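Local coordinates for protein ornithine carbamoyltransferase (Campylobacter jejuni subsp. jejuni, PDB 3TPF) that transfers the carbamoyl group of carbamoyl phosphate to L-ornithine, giving L-citrulline and phosphate in arginine biosynthesis, at residues 42-47 with 73-78; 174-179 with 240-245. All coordinates share one frame; numbering follows the deposited sequence.

Contact 1: 42-47 with 73-78; sequences IFEKNS and LQLSRG
Ile42 reaches from the end of strand 38-43 to Leu73 and Leu75, at the C-terminal edge of a parallel alpha/beta sheet, where a strand end packs against a loop carrying a predicted carbamoyl phosphate-binding residue. The sheet belongs to the carbamoyl phosphate domain, and the loop 73-78 leads into helix 81-91. The branched side chains of Ile42 and Leu73 cross obliquely. Leu73 brings a single methyl forward, CD2, which lies 3.5 Å from Ile42 CG2 and 3.8 Å from Ile42 CG1. Ile42 has CG1 beside the backbone N (chi1 -61°), which leaves CG2 anti to that N, and this branch meets both leucines: Leu75 CD1 is 4.2 Å from Ile42 CG2. Glu44 comes from a different side. Its extended chain runs at about a right angle to that of Leu75, and Glu44 OE2 stops 3.7 Å from Leu75 CB, a plain van der Waals approach. The polar hold on this carboxylate lies elsewhere, since OE1 accepts a hydrogen bond from the backbone N of Asn100. Leu75 also rests on Met97 and Thr104, while Leu73 packs on Thr48 of the third subunit, consistent with a loop that borders a neighbour's predicted carbamoyl phosphate site. On the strand side, the chain turns through Asn46 to Ser47, the N-cap of helix 48-60 and predicted to bind carbamoyl phosphate, whose OG is hydrogen-bonded to Thr50 OG1.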
loop_
_atom_site.group_PDB
_atom_site.type_symbol
_atom_site.label_atom_id
_atom_site.label_comp_id
_atom_site.label_asym_id
_atom_site.label_seq_id
_atom_site.Cartn_x
_atom_site.Cartn_y
_atom_site.Cartn_z
ATOM N N ILE B 42 10.011 -2.545 4.904
ATOM C CA ILE B 42 9.572 -3.993 5.055
ATOM C C ILE B 42 9.055 -4.275 6.431
ATOM O O ILE B 42 9.808 -4.174 7.392
ATOM C CB ILE B 42 10.732 -4.990 4.843
ATOM C CG1 ILE B 42 11.302 -4.852 3.434
ATOM C CG2 ILE B 42 10.247 -6.405 5.095
ATOM C CD1 ILE B 42 12.634 -5.523 3.265
ATOM N N PHE B 43 7.797 -4.584 6.542
ATOM C CA PHE B 43 7.223 -4.920 7.852
ATOM C C PHE B 43 7.021 -6.439 8.010
ATOM O O PHE B 43 6.449 -7.078 7.160
ATOM C CB PHE B 43 5.901 -4.201 8.094
ATOM C CG PHE B 43 6.043 -2.741 8.225
ATOM C CD1 PHE B 43 6.175 -1.932 7.096
ATOM C CD2 PHE B 43 6.136 -2.160 9.461
ATOM C CE1 PHE B 43 6.359 -0.584 7.213
ATOM C CE2 PHE B 43 6.392 -0.776 9.590
ATOM C CZ PHE B 43 6.428 -0.002 8.471
ATOM N N GLU B 44 7.491 -6.988 9.105
ATOM C CA GLU B 44 7.185 -8.389 9.480
ATOM C C GLU B 44 6.002 -8.421 10.393
ATOM O O GLU B 44 5.403 -9.475 10.601
ATOM C CB GLU B 44 8.344 -9.077 10.199
ATOM C CG GLU B 44 9.401 -9.598 9.238
ATOM C CD GLU B 44 10.360 -10.528 9.907
ATOM O OE1 GLU B 44 10.911 -10.144 10.977
ATOM O OE2 GLU B 44 10.506 -11.683 9.413
ATOM N N LYS B 45 5.687 -7.269 10.958
ATOM C CA LYS B 45 4.569 -7.133 11.892
ATOM C C LYS B 45 4.187 -5.642 11.802
ATOM O O LYS B 45 5.013 -4.785 11.892
ATOM C CB LYS B 45 4.977 -7.598 13.305
ATOM N N ASN B 46 2.934 -5.354 11.502
ATOM C CA ASN B 46 2.546 -3.992 11.121
ATOM C C ASN B 46 2.528 -3.004 12.321
ATOM O O ASN B 46 2.153 -3.338 13.414
ATOM C CB ASN B 46 1.195 -4.004 10.347
ATOM C CG ASN B 46 1.317 -4.440 8.858
ATOM O OD1 ASN B 46 2.392 -4.858 8.373
ATOM N ND2 ASN B 46 0.172 -4.359 8.129
ATOM N N SER B 47 2.980 -1.794 12.057
ATOM C CA SER B 47 2.905 -0.671 12.984
ATOM C C SER B 47 2.594 0.551 12.151
ATOM O O SER B 47 3.460 1.039 11.441
ATOM C CB SER B 47 4.252 -0.401 13.687
ATOM O OG SER B 47 4.328 0.886 14.315
ATOM N N LEU B 73 5.222 -9.535 1.695
ATOM C CA LEU B 73 6.595 -10.028 1.843
ATOM C C LEU B 73 6.712 -10.970 3.020
ATOM O O LEU B 73 6.692 -10.541 4.184
ATOM C CB LEU B 73 7.618 -8.882 1.982
ATOM C CG LEU B 73 9.070 -9.283 1.657
ATOM C CD1 LEU B 73 9.262 -9.658 0.180
ATOM C CD2 LEU B 73 9.977 -8.135 2.046
ATOM N N GLN B 74 6.853 -12.246 2.664
ATOM C CA GLN B 74 7.095 -13.359 3.594
ATOM C C GLN B 74 8.605 -13.676 3.717
ATOM O O GLN B 74 9.175 -14.377 2.886
ATOM C CB GLN B 74 6.299 -14.602 3.144
ATOM C CG GLN B 74 6.780 -15.273 1.856
ATOM C CD GLN B 74 5.821 -16.323 1.299
ATOM O OE1 GLN B 74 4.641 -16.050 1.090
ATOM N NE2 GLN B 74 6.338 -17.518 1.018
ATOM N N LEU B 75 9.229 -13.135 4.766
ATOM C CA LEU B 75 10.696 -13.242 5.002
ATOM C C LEU B 75 11.055 -14.521 5.756
ATOM O O LEU B 75 10.402 -14.853 6.740
ATOM C CB LEU B 75 11.242 -12.042 5.822
ATOM C CG LEU B 75 11.584 -10.675 5.198
ATOM C CD1 LEU B 75 12.346 -9.863 6.242
ATOM C CD2 LEU B 75 12.379 -10.767 3.898
ATOM N N SER B 76 12.101 -15.217 5.302
ATOM C CA SER B 76 12.572 -16.475 5.926
ATOM C C SER B 76 11.489 -17.585 5.949
ATOM O O SER B 76 11.658 -18.620 6.593
ATOM C CB SER B 76 13.103 -16.197 7.341
ATOM N N ARG B 77 10.394 -17.360 5.228
ATOM C CA ARG B 77 9.259 -18.299 5.170
ATOM C C ARG B 77 9.192 -18.922 3.772
ATOM O O ARG B 77 8.880 -20.110 3.613
ATOM C CB ARG B 77 7.944 -17.585 5.507
ATOM N N GLY B 78 9.434 -18.086 2.768
ATOM C CA GLY B 78 9.791 -18.555 1.418
ATOM C C GLY B 78 11.303 -18.458 1.205
ATOM O O GLY B 78 12.090 -19.184 1.825
#

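Contact 2: 174-179 with 240-245; sequences SIAMPK and EGFMID
Phe242 drives its ring against the backbone of Ala176, Met177 and Pro178, where strand 172-176 leaves the parallel sheet of the Rossmann-like ornithine-binding domain. Here one aromatic side chain joins the loop between helices 232-238 and 246-251 to the end of an inner strand. CB points toward the strand, and a chi1 of -77° sets CG anti to the carbonyl carbon, which directs the ring at the backbone of 176-178. The contacts build up toward the far end of the ring. On one side Phe242 CE1 has Met177 CA at 3.5 Å. Ala176 C stands at the ring edge, near its plane, 3.8 Å from Phe242 CE1, and the methyl Ala176 CB follows at 4.3 Å from the same CE1. On the other side Phe242 CE2 lies 4.0 Å from Pro178 CA, while Pro178 CG sits over one face, displaced toward the rim and 4.2 Å from CE2. At the tip, Phe242 CZ comes 3.4 Å from Met177 C and 3.5 Å from Pro178 N, so that it abuts the peptide link between them. The CB of selenomethionine Met177 is directed away from 240-245, and its side chain touches Cys159 of helix 157-169 and Ile183. Lys208 NZ is hydrogen-bonded to Gly241 O and Met243 O, flanking Phe242 in sequence, and at the loop's end Asp245 OD2 caps Ala248 N.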
loop_
_atom_site.group_PDB
_atom_site.type_symbol
_atom_site.label_atom_id
_atom_site.label_comp_id
_atom_site.label_asym_id
_atom_site.label_seq_id
_atom_site.Cartn_x
_atom_site.Cartn_y
_atom_site.Cartn_z
ATOM N N SER B 174 18.031 5.927 35.922
ATOM C CA SER B 174 17.576 4.856 36.847
ATOM C C SER B 174 16.524 3.965 36.209
ATOM O O SER B 174 15.517 4.447 35.720
ATOM C CB SER B 174 16.987 5.427 38.107
ATOM O OG SER B 174 18.040 5.880 38.925
ATOM N N ILE B 175 16.799 2.669 36.197
ATOM C CA ILE B 175 15.890 1.696 35.631
ATOM C C ILE B 175 15.247 0.905 36.723
ATOM O O ILE B 175 15.926 0.426 37.639
ATOM C CB ILE B 175 16.589 0.713 34.682
ATOM C CG1 ILE B 175 17.146 1.472 33.483
ATOM C CG2 ILE B 175 15.624 -0.383 34.232
ATOM C CD1 ILE B 175 17.893 0.586 32.524
ATOM N N ALA B 176 13.939 0.737 36.592
ATOM C CA ALA B 176 13.164 -0.060 37.553
ATOM C C ALA B 176 12.290 -1.097 36.851
ATOM O O ALA B 176 11.563 -0.784 35.937
ATOM C CB ALA B 176 12.344 0.825 38.490
HETATM N N MSE B 177 12.472 -2.347 37.240
HETATM C CA MSE B 177 11.719 -3.488 36.730
HETATM C C MSE B 177 11.563 -4.493 37.853
HETATM O O MSE B 177 12.263 -4.402 38.835
HETATM C CB MSE B 177 12.494 -4.114 35.595
HETATM C CG MSE B 177 13.927 -4.511 35.981
HETATM SE SE MSE B 177 14.969 -5.225 34.432
HETATM C CE MSE B 177 14.587 -4.036 32.866
ATOM N N PRO B 178 10.680 -5.476 37.711
ATOM C CA PRO B 178 10.462 -6.384 38.802
ATOM C C PRO B 178 11.686 -7.228 39.203
ATOM O O PRO B 178 12.684 -7.258 38.478
ATOM C CB PRO B 178 9.322 -7.272 38.295
ATOM C CG PRO B 178 8.717 -6.531 37.156
ATOM C CD PRO B 178 9.831 -5.785 36.552
ATOM N N LYS B 179 11.595 -7.882 40.361
ATOM C CA LYS B 179 12.769 -8.541 40.958
ATOM C C LYS B 179 13.275 -9.653 40.038
ATOM O O LYS B 179 14.469 -9.729 39.758
ATOM C CB LYS B 179 12.583 -9.019 42.421
ATOM C CG LYS B 179 11.679 -10.228 42.681
ATOM C CD LYS B 179 11.919 -10.867 44.067
ATOM N N GLU B 240 2.945 -5.519 39.563
ATOM C CA GLU B 240 1.928 -4.943 40.469
ATOM C C GLU B 240 2.203 -3.466 40.798
ATOM O O GLU B 240 1.408 -2.569 40.430
ATOM C CB GLU B 240 1.773 -5.758 41.771
ATOM C CG GLU B 240 2.811 -5.572 42.912
ATOM C CD GLU B 240 2.242 -4.940 44.226
ATOM O OE1 GLU B 240 3.009 -4.679 45.199
ATOM O OE2 GLU B 240 1.017 -4.703 44.326
ATOM N N GLY B 241 3.327 -3.218 41.470
ATOM C CA GLY B 241 3.648 -1.868 41.969
ATOM C C GLY B 241 4.053 -0.855 40.912
ATOM O O GLY B 241 4.303 0.309 41.211
ATOM N N PHE B 242 4.074 -1.282 39.666
ATOM C CA PHE B 242 4.849 -0.553 38.648
ATOM C C PHE B 242 4.116 0.489 37.812
ATOM O O PHE B 242 4.715 1.181 37.006
ATOM C CB PHE B 242 5.603 -1.534 37.766
ATOM C CG PHE B 242 6.813 -2.095 38.437
ATOM C CD1 PHE B 242 8.061 -1.596 38.157
ATOM C CD2 PHE B 242 6.695 -3.077 39.405
ATOM C CE1 PHE B 242 9.179 -2.104 38.787
ATOM C CE2 PHE B 242 7.806 -3.590 40.035
ATOM C CZ PHE B 242 9.057 -3.104 39.729
HETATM N N MSE B 243 2.836 0.630 38.005
HETATM C CA MSE B 243 2.123 1.610 37.196
HETATM C C MSE B 243 2.643 2.979 37.487
HETATM O O MSE B 243 2.987 3.259 38.617
HETATM C CB MSE B 243 0.645 1.563 37.556
HETATM C CG MSE B 243 -0.091 2.796 37.070
HETATM SE SE MSE B 243 -2.025 2.454 37.225
HETATM C CE MSE B 243 -2.252 1.719 39.068
ATOM N N ILE B 244 2.669 3.839 36.473
ATOM C CA ILE B 244 2.868 5.280 36.678
ATOM C C ILE B 244 1.547 5.994 36.911
ATOM O O ILE B 244 0.655 6.010 36.058
ATOM C CB ILE B 244 3.531 5.982 35.515
ATOM C CG1 ILE B 244 4.880 5.338 35.227
ATOM C CG2 ILE B 244 3.681 7.447 35.808
ATOM C CD1 ILE B 244 5.805 5.220 36.435
ATOM N N ASP B 245 1.407 6.517 38.114
ATOM C CA ASP B 245 0.206 7.205 38.525
ATOM C C ASP B 245 0.597 8.509 39.208
ATOM O O ASP B 245 1.776 8.837 39.274
ATOM C CB ASP B 245 -0.715 6.312 39.401
ATOM C CG ASP B 245 -0.034 5.727 40.660
ATOM O OD1 ASP B 245 -0.763 4.994 41.384
ATOM O OD2 ASP B 245 1.154 5.999 40.949
#

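Overall arrangement
Contacts 1 and 2 serve the two halves of the enzyme, the first in the carbamoyl phosphate domain and the second in the ornithine domain. They follow one another along the chain and do not touch: their centres are 33 Å apart and their nearest atoms about 21 Å. In both, a loop packs against the end of a strand in a parallel sheet, yet their relation to the active site differs. Contact 1 includes two residues predicted to bind carbamoyl phosphate, Ser47 and Gln74, and its Glu44 side chain is about 6 Å from that of Arg98, a third such residue. Contact 2 stands further back, with the Met177 side chain about 10 Å from those of Asp221 and Ser225, predicted to bind ornithine.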